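Local coordinates for viral protein F93 (Sulfolobus turreted icosahedral virus, PDB 2CO5), which probably binds DNA through a winged-helix fold, as a dimeric protein of a hyperthermophilic archaeal virus, at residues B[5-18]-B[47-60]. Sequence-based numbering, arbitrary orientation.
Sequences KYMRINYYIILKVL and LYPLIDSLIDDKIL
L54 CD1 packs against the place where the rings of Y6 and Y11 meet, 3.4 Å from Y6 CE2 and as close to Y11 CE1, while its other methyl, CD2, turns to I14 CG2. The tyrosines also pack on each other, Y6 CD2 standing 3.4 Å above the centre of the Y11 ring. I14 deepens this apolar core. With CG1 set beside the backbone N (chi1 -71°), its CD1 meets L50 CB and L47 CD1, both at 3.9 Å, leaving CG2, on the other branch, for L54. L15 reaches I59 and L18 reaches L60, so helix 9-20 also covers I59 and L60, where the chain enters strand 60-63. Helices 9-18 and 47-56 cross at -71° with axes 10.9 Å apart, a steep crossing within the helical core of the winged-helix domain; helix 44-56 probably corresponds to the recognition helix of winged-helix folds.

At the border of this core, Y6 OH donates to D57 OD2 at 2.7 Å, approaching 35° out of the carboxylate plane. Toward solvent the contact becomes sparse. R8 only brushes L50, its NH1 4.2 Å from CD2, and a water bridges the hydroxyls of Y11 and S53. K5 lays its CG over one face of the Y6 ring and extends NZ to D57 OD2, a long salt bridge at 4.0 Å. D57 thus pairs with a buried phenol and an exposed ammonium, and both would probably help keep it ionised where helix 44-56 ends, tying the N-terminal arm to that end by polar bonds beside an apolar interior.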
ATOM      1  N   LYS B   5      -6.638  -2.211   7.312  1.00 50.01           N
ATOM      2  CA  LYS B   5      -7.046  -3.076   6.187  1.00 50.29           C
ATOM      3  C   LYS B   5      -7.111  -2.417   4.812  1.00 48.25           C
ATOM      4  O   LYS B   5      -6.840  -3.068   3.804  1.00 51.23           O
ATOM      5  CB  LYS B   5      -8.385  -3.772   6.485  1.00 51.67           C
ATOM      6  CG  LYS B   5      -9.610  -2.864   6.535  1.00 47.64           C
ATOM      7  CD  LYS B   5     -10.866  -3.641   6.924  1.00 50.83           C
ATOM      8  CE  LYS B   5     -11.976  -2.706   7.393  1.00 50.60           C
ATOM      9  NZ  LYS B   5     -13.244  -3.418   7.719  1.00 55.89           N
ATOM     10  N   TYR B   6      -7.461  -1.140   4.756  1.00 48.38           N
ATOM     11  CA  TYR B   6      -7.565  -0.472   3.458  1.00 49.43           C
ATOM     12  C   TYR B   6      -6.235   0.105   2.949  1.00 51.83           C
ATOM     13  O   TYR B   6      -6.193   0.714   1.872  1.00 49.04           O
ATOM     14  CB  TYR B   6      -8.670   0.581   3.480  1.00 51.33           C
ATOM     15  CG  TYR B   6     -10.070   0.002   3.660  1.00 51.39           C
ATOM     16  CD1 TYR B   6     -10.973   0.580   4.546  1.00 50.90           C
ATOM     17  CD2 TYR B   6     -10.488  -1.125   2.939  1.00 54.46           C
ATOM     18  CE1 TYR B   6     -12.263   0.057   4.713  1.00 51.95           C
ATOM     19  CE2 TYR B   6     -11.776  -1.659   3.098  1.00 50.81           C
ATOM     20  CZ  TYR B   6     -12.659  -1.061   3.987  1.00 55.45           C
ATOM     21  OH  TYR B   6     -13.926  -1.585   4.160  1.00 46.56           O
ATOM     22  N   MET B   7      -5.144  -0.130   3.685  1.00 49.38           N
ATOM     23  CA  MET B   7      -3.821   0.343   3.277  1.00 49.61           C
ATOM     24  C   MET B   7      -3.230  -0.617   2.257  1.00 48.69           C
ATOM     25  O   MET B   7      -2.226  -1.282   2.490  1.00 51.84           O
ATOM     26  CB  MET B   7      -2.910   0.555   4.489  1.00 44.87           C
ATOM     27  CG  MET B   7      -3.465   1.633   5.411  1.00 47.88           C
ATOM     28  SD  MET B   7      -2.489   2.010   6.866  1.00 52.67           S
ATOM     29  CE  MET B   7      -3.447   3.361   7.557  1.00 49.83           C
ATOM     30  N   ARG B   8      -3.910  -0.675   1.122  1.00 50.17           N
ATOM     31  CA  ARG B   8      -3.518  -1.456  -0.037  1.00 51.29           C
ATOM     32  C   ARG B   8      -3.740  -0.548  -1.237  1.00 50.80           C
ATOM     33  O   ARG B   8      -4.715   0.210  -1.271  1.00 48.95           O
ATOM     34  CB  ARG B   8      -4.385  -2.709  -0.151  1.00 51.12           C
ATOM     35  CG  ARG B   8      -4.257  -3.644   1.043  1.00 47.53           C
ATOM     36  CD  ARG B   8      -5.327  -4.721   1.019  1.00 58.98           C
ATOM     37  NE  ARG B   8      -5.186  -5.640  -0.110  1.00 57.46           N
ATOM     38  CZ  ARG B   8      -6.074  -6.579  -0.441  1.00 66.72           C
ATOM     39  NH1 ARG B   8      -7.184  -6.745   0.268  1.00 60.50           N
ATOM     40  NH2 ARG B   8      -5.853  -7.360  -1.490  1.00 66.08           N
ATOM     41  N   ILE B   9      -2.843  -0.622  -2.211  1.00 50.05           N
ATOM     42  CA  ILE B   9      -2.839   0.300  -3.330  1.00 50.61           C
ATOM     43  C   ILE B   9      -4.150   0.227  -4.135  1.00 49.62           C
ATOM     44  O   ILE B   9      -4.637   1.242  -4.612  1.00 48.58           O
ATOM     45  CB  ILE B   9      -1.588   0.086  -4.227  1.00 51.94           C
ATOM     46  CG1 ILE B   9      -1.212   1.389  -4.937  1.00 60.50           C
ATOM     47  CG2 ILE B   9      -1.788  -1.072  -5.212  1.00 48.21           C
ATOM     48  CD1 ILE B   9      -0.757   2.478  -3.985  1.00 50.27           C
ATOM     49  N   ASN B  10      -4.732  -0.965  -4.243  1.00 50.19           N
ATOM     50  CA  ASN B  10      -5.939  -1.138  -5.041  1.00 51.11           C
ATOM     51  C   ASN B  10      -7.156  -0.467  -4.407  1.00 52.84           C
ATOM     52  O   ASN B  10      -8.020   0.046  -5.122  1.00 51.53           O
ATOM     53  CB  ASN B  10      -6.199  -2.620  -5.312  1.00 50.12           C
ATOM     54  CG  ASN B  10      -5.332  -3.172  -6.435  1.00 51.49           C
ATOM     55  OD1 ASN B  10      -5.306  -4.381  -6.684  1.00 55.11           O
ATOM     56  ND2 ASN B  10      -4.638  -2.288  -7.132  1.00 42.88           N
ATOM     57  N   TYR B  11      -7.212  -0.453  -3.073  1.00 51.80           N
ATOM     58  CA  TYR B  11      -8.253   0.288  -2.365  1.00 50.99           C
ATOM     59  C   TYR B  11      -8.071   1.785  -2.572  1.00 50.40           C
ATOM     60  O   TYR B  11      -9.031   2.488  -2.846  1.00 49.60           O
ATOM     61  CB  TYR B  11      -8.257  -0.025  -0.864  1.00 51.53           C
ATOM     62  CG  TYR B  11      -8.917  -1.337  -0.480  1.00 48.43           C
ATOM     63  CD1 TYR B  11     -10.207  -1.646  -0.907  1.00 46.79           C
ATOM     64  CD2 TYR B  11      -8.270  -2.247   0.337  1.00 49.30           C
ATOM     65  CE1 TYR B  11     -10.823  -2.834  -0.534  1.00 47.89           C
ATOM     66  CE2 TYR B  11      -8.882  -3.440   0.724  1.00 49.57           C
ATOM     67  CZ  TYR B  11     -10.153  -3.722   0.287  1.00 45.62           C
ATOM     68  OH  TYR B  11     -10.755  -4.902   0.643  1.00 49.06           O
ATOM     69  N   TYR B  12      -6.837   2.266  -2.439  1.00 51.26           N
ATOM     70  CA  TYR B  12      -6.544   3.680  -2.666  1.00 50.01           C
ATOM     71  C   TYR B  12      -6.941   4.080  -4.079  1.00 49.32           C
ATOM     72  O   TYR B  12      -7.600   5.089  -4.285  1.00 48.23           O
ATOM     73  CB  TYR B  12      -5.061   3.984  -2.441  1.00 49.30           C
ATOM     74  CG  TYR B  12      -4.698   5.406  -2.807  1.00 51.78           C
ATOM     75  CD1 TYR B  12      -5.007   6.463  -1.952  1.00 57.69           C
ATOM     76  CD2 TYR B  12      -4.075   5.700  -4.023  1.00 46.35           C
ATOM     77  CE1 TYR B  12      -4.695   7.772  -2.288  1.00 48.40           C
ATOM     78  CE2 TYR B  12      -3.765   7.004  -4.370  1.00 42.39           C
ATOM     79  CZ  TYR B  12      -4.082   8.040  -3.494  1.00 52.55           C
ATOM     80  OH  TYR B  12      -3.773   9.335  -3.815  1.00 47.01           O
ATOM     81  N   ILE B  13      -6.547   3.268  -5.046  1.00 49.53           N
ATOM     82  CA  ILE B  13      -6.855   3.534  -6.438  1.00 49.60           C
ATOM     83  C   ILE B  13      -8.362   3.605  -6.703  1.00 50.69           C
ATOM     84  O   ILE B  13      -8.824   4.509  -7.397  1.00 51.42           O
ATOM     85  CB  ILE B  13      -6.197   2.485  -7.348  1.00 48.42           C
ATOM     86  CG1 ILE B  13      -4.697   2.752  -7.435  1.00 45.34           C
ATOM     87  CG2 ILE B  13      -6.820   2.513  -8.719  1.00 49.10           C
ATOM     88  CD1 ILE B  13      -3.908   1.608  -8.001  1.00 57.66           C
ATOM     89  N   ILE B  14      -9.127   2.667  -6.145  1.00 49.73           N
ATOM     90  CA  ILE B  14     -10.584   2.677  -6.291  1.00 48.35           C
ATOM     91  C   ILE B  14     -11.185   3.970  -5.730  1.00 51.24           C
ATOM     92  O   ILE B  14     -11.973   4.635  -6.405  1.00 51.22           O
ATOM     93  CB  ILE B  14     -11.248   1.467  -5.593  1.00 48.93           C
ATOM     94  CG1 ILE B  14     -10.956   0.172  -6.372  1.00 47.32           C
ATOM     95  CG2 ILE B  14     -12.750   1.687  -5.474  1.00 47.32           C
ATOM     96  CD1 ILE B  14     -11.358  -1.098  -5.648  1.00 42.10           C
ATOM     97  N   LEU B  15     -10.812   4.314  -4.500  1.00 50.16           N
ATOM     98  CA  LEU B  15     -11.305   5.540  -3.848  1.00 51.24           C
ATOM     99  C   LEU B  15     -10.887   6.812  -4.589  1.00 51.15           C
ATOM    100  O   LEU B  15     -11.646   7.780  -4.650  1.00 48.36           O
ATOM    101  CB  LEU B  15     -10.822   5.606  -2.390  1.00 52.28           C
ATOM    102  CG  LEU B  15     -11.746   5.025  -1.311  1.00 56.63           C
ATOM    103  CD1 LEU B  15     -12.565   3.875  -1.840  1.00 50.97           C
ATOM    104  CD2 LEU B  15     -10.965   4.616  -0.061  1.00 49.44           C
ATOM    105  N   LYS B  16      -9.675   6.810  -5.138  1.00 51.64           N
ATOM    106  CA  LYS B  16      -9.158   7.974  -5.851  1.00 51.56           C
ATOM    107  C   LYS B  16      -9.937   8.212  -7.144  1.00 52.43           C
ATOM    108  O   LYS B  16     -10.197   9.362  -7.508  1.00 49.55           O
ATOM    109  CB  LYS B  16      -7.659   7.805  -6.134  1.00 49.91           C
ATOM    110  CG  LYS B  16      -6.978   8.976  -6.877  1.00 48.72           C
ATOM    111  CD  LYS B  16      -7.045  10.268  -6.107  1.00 51.71           C
ATOM    112  CE  LYS B  16      -6.280  11.385  -6.819  1.00 61.06           C
ATOM    113  NZ  LYS B  16      -6.605  12.720  -6.244  1.00 74.81           N
ATOM    114  N   VAL B  17     -10.299   7.127  -7.829  1.00 53.05           N
ATOM    115  CA  VAL B  17     -11.075   7.209  -9.073  1.00 53.51           C
ATOM    116  C   VAL B  17     -12.492   7.744  -8.811  1.00 53.62           C
ATOM    117  O   VAL B  17     -13.034   8.498  -9.621  1.00 55.11           O
ATOM    118  CB  VAL B  17     -11.110   5.845  -9.816  1.00 55.30           C
ATOM    119  CG1 VAL B  17     -12.238   5.793 -10.851  1.00 55.15           C
ATOM    120  CG2 VAL B  17      -9.772   5.586 -10.485  1.00 51.01           C
ATOM    121  N   LEU B  18     -13.072   7.368  -7.674  1.00 51.42           N
ATOM    122  CA  LEU B  18     -14.342   7.950  -7.222  1.00 51.05           C
ATOM    123  C   LEU B  18     -14.233   9.456  -6.956  1.00 47.66           C
ATOM    124  O   LEU B  18     -15.019  10.234  -7.487  1.00 49.54           O
ATOM    125  CB  LEU B  18     -14.858   7.226  -5.973  1.00 50.34           C
ATOM    126  CG  LEU B  18     -15.853   6.097  -6.250  1.00 54.39           C
ATOM    127  CD1 LEU B  18     -17.209   6.688  -6.599  1.00 44.99           C
ATOM    128  CD2 LEU B  18     -15.351   5.179  -7.361  1.00 45.26           C
ATOM    129  N   LEU B  47     -11.343  -7.169  -8.722  1.00 49.14           N
ATOM    130  CA  LEU B  47     -11.916  -5.839  -8.532  1.00 48.45           C
ATOM    131  C   LEU B  47     -13.250  -5.841  -7.808  1.00 47.71           C
ATOM    132  O   LEU B  47     -13.420  -5.123  -6.830  1.00 48.88           O
ATOM    133  CB  LEU B  47     -12.101  -5.140  -9.879  1.00 46.52           C
ATOM    134  CG  LEU B  47     -12.609  -3.697  -9.834  1.00 47.52           C
ATOM    135  CD1 LEU B  47     -11.578  -2.786  -9.181  1.00 44.32           C
ATOM    136  CD2 LEU B  47     -12.946  -3.223 -11.238  1.00 45.27           C
ATOM    137  N   TYR B  48     -14.206  -6.627  -8.296  1.00 46.90           N
ATOM    138  CA  TYR B  48     -15.572  -6.521  -7.787  1.00 48.59           C
ATOM    139  C   TYR B  48     -15.735  -6.988  -6.340  1.00 49.43           C
ATOM    140  O   TYR B  48     -16.538  -6.419  -5.612  1.00 52.03           O
ATOM    141  CB  TYR B  48     -16.569  -7.186  -8.735  1.00 48.83           C
ATOM    142  CG  TYR B  48     -16.660  -6.437 -10.049  1.00 50.85           C
ATOM    143  CD1 TYR B  48     -17.229  -5.170 -10.107  1.00 67.84           C
ATOM    144  CD2 TYR B  48     -16.142  -6.973 -11.221  1.00 55.15           C
ATOM    145  CE1 TYR B  48     -17.298  -4.463 -11.304  1.00 68.19           C
ATOM    146  CE2 TYR B  48     -16.204  -6.276 -12.420  1.00 56.82           C
ATOM    147  CZ  TYR B  48     -16.787  -5.022 -12.458  1.00 66.03           C
ATOM    148  OH  TYR B  48     -16.857  -4.328 -13.647  1.00 65.30           O
ATOM    149  N   PRO B  49     -14.990  -8.027  -5.917  1.00 52.08           N
ATOM    150  CA  PRO B  49     -14.921  -8.322  -4.482  1.00 50.26           C
ATOM    151  C   PRO B  49     -14.407  -7.176  -3.618  1.00 50.46           C
ATOM    152  O   PRO B  49     -14.922  -6.985  -2.513  1.00 46.82           O
ATOM    153  CB  PRO B  49     -13.968  -9.525  -4.420  1.00 48.47           C
ATOM    154  CG  PRO B  49     -14.174 -10.192  -5.702  1.00 50.16           C
ATOM    155  CD  PRO B  49     -14.283  -9.053  -6.696  1.00 51.07           C
ATOM    156  N   LEU B  50     -13.403  -6.432  -4.101  1.00 48.57           N
ATOM    157  CA  LEU B  50     -12.925  -5.233  -3.390  1.00 49.53           C
ATOM    158  C   LEU B  50     -14.038  -4.200  -3.281  1.00 48.56           C
ATOM    159  O   LEU B  50     -14.247  -3.610  -2.225  1.00 47.98           O
ATOM    160  CB  LEU B  50     -11.711  -4.603  -4.093  1.00 49.32           C
ATOM    161  CG  LEU B  50     -10.405  -5.405  -4.133  1.00 51.74           C
ATOM    162  CD1 LEU B  50      -9.341  -4.643  -4.931  1.00 52.43           C
ATOM    163  CD2 LEU B  50      -9.894  -5.745  -2.734  1.00 43.86           C
ATOM    164  N   ILE B  51     -14.747  -3.987  -4.388  1.00 49.83           N
ATOM    165  CA  ILE B  51     -15.900  -3.103  -4.414  1.00 48.41           C
ATOM    166  C   ILE B  51     -16.962  -3.552  -3.408  1.00 48.42           C
ATOM    167  O   ILE B  51     -17.489  -2.730  -2.661  1.00 46.83           O
ATOM    168  CB  ILE B  51     -16.536  -3.029  -5.829  1.00 50.77           C
ATOM    169  CG1 ILE B  51     -15.581  -2.355  -6.816  1.00 48.19           C
ATOM    170  CG2 ILE B  51     -17.852  -2.255  -5.792  1.00 44.64           C
ATOM    171  CD1 ILE B  51     -16.008  -2.496  -8.256  1.00 57.34           C
ATOM    172  N   ASP B  52     -17.262  -4.852  -3.384  1.00 47.28           N
ATOM    173  CA  ASP B  52     -18.284  -5.389  -2.480  1.00 47.06           C
ATOM    174  C   ASP B  52     -17.942  -5.085  -1.036  1.00 47.63           C
ATOM    175  O   ASP B  52     -18.795  -4.651  -0.267  1.00 49.13           O
ATOM    176  CB  ASP B  52     -18.449  -6.901  -2.654  1.00 45.53           C
ATOM    177  CG  ASP B  52     -19.182  -7.276  -3.933  1.00 48.88           C
ATOM    178  OD1 ASP B  52     -19.774  -6.386  -4.585  1.00 46.91           O
ATOM    179  OD2 ASP B  52     -19.168  -8.476  -4.287  1.00 52.87           O
ATOM    180  N   SER B  53     -16.686  -5.313  -0.668  1.00 48.38           N
ATOM    181  CA  SER B  53     -16.233  -5.058   0.700  1.00 48.10           C
ATOM    182  C   SER B  53     -16.456  -3.596   1.065  1.00 48.58           C
ATOM    183  O   SER B  53     -16.981  -3.299   2.134  1.00 48.99           O
ATOM    184  CB  SER B  53     -14.757  -5.451   0.865  1.00 49.64           C
ATOM    185  OG  SER B  53     -14.604  -6.865   0.793  1.00 47.73           O
ATOM    186  N   LEU B  54     -16.078  -2.691   0.160  1.00 51.84           N
ATOM    187  CA  LEU B  54     -16.264  -1.244   0.359  1.00 51.11           C
ATOM    188  C   LEU B  54     -17.735  -0.866   0.520  1.00 51.29           C
ATOM    189  O   LEU B  54     -18.075  -0.047   1.367  1.00 49.65           O
ATOM    190  CB  LEU B  54     -15.660  -0.448  -0.814  1.00 51.47           C
ATOM    191  CG  LEU B  54     -14.182  -0.023  -0.767  1.00 54.71           C
ATOM    192  CD1 LEU B  54     -13.367  -0.771   0.260  1.00 57.01           C
ATOM    193  CD2 LEU B  54     -13.558  -0.156  -2.149  1.00 50.06           C
ATOM    194  N   ILE B  55     -18.591  -1.464  -0.307  1.00 50.78           N
ATOM    195  CA  ILE B  55     -20.034  -1.225  -0.258  1.00 49.42           C
ATOM    196  C   ILE B  55     -20.652  -1.749   1.032  1.00 50.11           C
ATOM    197  O   ILE B  55     -21.465  -1.065   1.660  1.00 46.65           O
ATOM    198  CB  ILE B  55     -20.756  -1.875  -1.465  1.00 49.86           C
ATOM    199  CG1 ILE B  55     -20.443  -1.093  -2.745  1.00 48.73           C
ATOM    200  CG2 ILE B  55     -22.267  -1.938  -1.222  1.00 43.14           C
ATOM    201  CD1 ILE B  55     -20.999  -1.714  -4.008  1.00 47.11           C
ATOM    202  N   ASP B  56     -20.281  -2.966   1.423  1.00 49.95           N
ATOM    203  CA  ASP B  56     -20.854  -3.573   2.624  1.00 48.58           C
ATOM    204  C   ASP B  56     -20.330  -2.884   3.896  1.00 48.72           C
ATOM    205  O   ASP B  56     -20.992  -2.927   4.927  1.00 45.37           O
ATOM    206  CB  ASP B  56     -20.579  -5.088   2.680  1.00 51.42           C
ATOM    207  CG  ASP B  56     -21.159  -5.851   1.499  1.00 48.89           C
ATOM    208  OD1 ASP B  56     -22.112  -5.358   0.867  1.00 57.49           O
ATOM    209  OD2 ASP B  56     -20.655  -6.960   1.208  1.00 55.46           O
ATOM    210  N   ASP B  57     -19.154  -2.249   3.811  1.00 48.90           N
ATOM    211  CA  ASP B  57     -18.581  -1.464   4.921  1.00 48.46           C
ATOM    212  C   ASP B  57     -18.939   0.035   4.868  1.00 49.09           C
ATOM    213  O   ASP B  57     -18.382   0.838   5.622  1.00 47.66           O
ATOM    214  CB  ASP B  57     -17.053  -1.609   4.932  1.00 49.17           C
ATOM    215  CG  ASP B  57     -16.413  -1.094   6.222  1.00 47.77           C
ATOM    216  OD1 ASP B  57     -16.967  -1.339   7.311  1.00 47.92           O
ATOM    217  OD2 ASP B  57     -15.346  -0.451   6.147  1.00 62.11           O
ATOM    218  N   LYS B  58     -19.847   0.411   3.970  1.00 48.58           N
ATOM    219  CA  LYS B  58     -20.372   1.783   3.899  1.00 50.39           C
ATOM    220  C   LYS B  58     -19.332   2.835   3.512  1.00 50.68           C
ATOM    221  O   LYS B  58     -19.533   4.020   3.763  1.00 52.64           O
ATOM    222  CB  LYS B  58     -21.043   2.190   5.224  1.00 50.89           C
ATOM    223  CG  LYS B  58     -21.934   1.130   5.876  1.00 54.84           C
ATOM    224  CD  LYS B  58     -22.981   0.584   4.920  1.00 59.77           C
ATOM    225  CE  LYS B  58     -24.055  -0.195   5.667  1.00 73.27           C
ATOM    226  NZ  LYS B  58     -24.907  -0.996   4.748  1.00 71.43           N
ATOM    227  N   ILE B  59     -18.236   2.402   2.896  1.00 53.21           N
ATOM    228  CA  ILE B  59     -17.240   3.307   2.314  1.00 51.87           C
ATOM    229  C   ILE B  59     -17.788   3.810   0.984  1.00 51.33           C
ATOM    230  O   ILE B  59     -17.755   5.008   0.689  1.00 51.50           O
ATOM    231  CB  ILE B  59     -15.884   2.580   2.069  1.00 51.47           C
ATOM    232  CG1 ILE B  59     -15.282   2.084   3.390  1.00 52.14           C
ATOM    233  CG2 ILE B  59     -14.897   3.491   1.341  1.00 47.85           C
ATOM    234  CD1 ILE B  59     -14.983   3.183   4.397  1.00 47.77           C
ATOM    235  N   LEU B  60     -18.290   2.869   0.189  1.00 49.38           N
ATOM    236  CA  LEU B  60     -19.060   3.175  -1.009  1.00 49.55           C
ATOM    237  C   LEU B  60     -20.536   2.903  -0.753  1.00 50.40           C
ATOM    238  O   LEU B  60     -20.899   2.172   0.180  1.00 49.79           O
ATOM    239  CB  LEU B  60     -18.596   2.317  -2.191  1.00 45.58           C
ATOM    240  CG  LEU B  60     -17.198   2.567  -2.749  1.00 48.84           C
ATOM    241  CD1 LEU B  60     -16.936   1.629  -3.924  1.00 48.51           C
ATOM    242  CD2 LEU B  60     -17.043   4.018  -3.173  1.00 50.06           C
TER
HETATM  243  O   HOH W   1     -12.161  -7.225  -0.209  1.00 46.48           O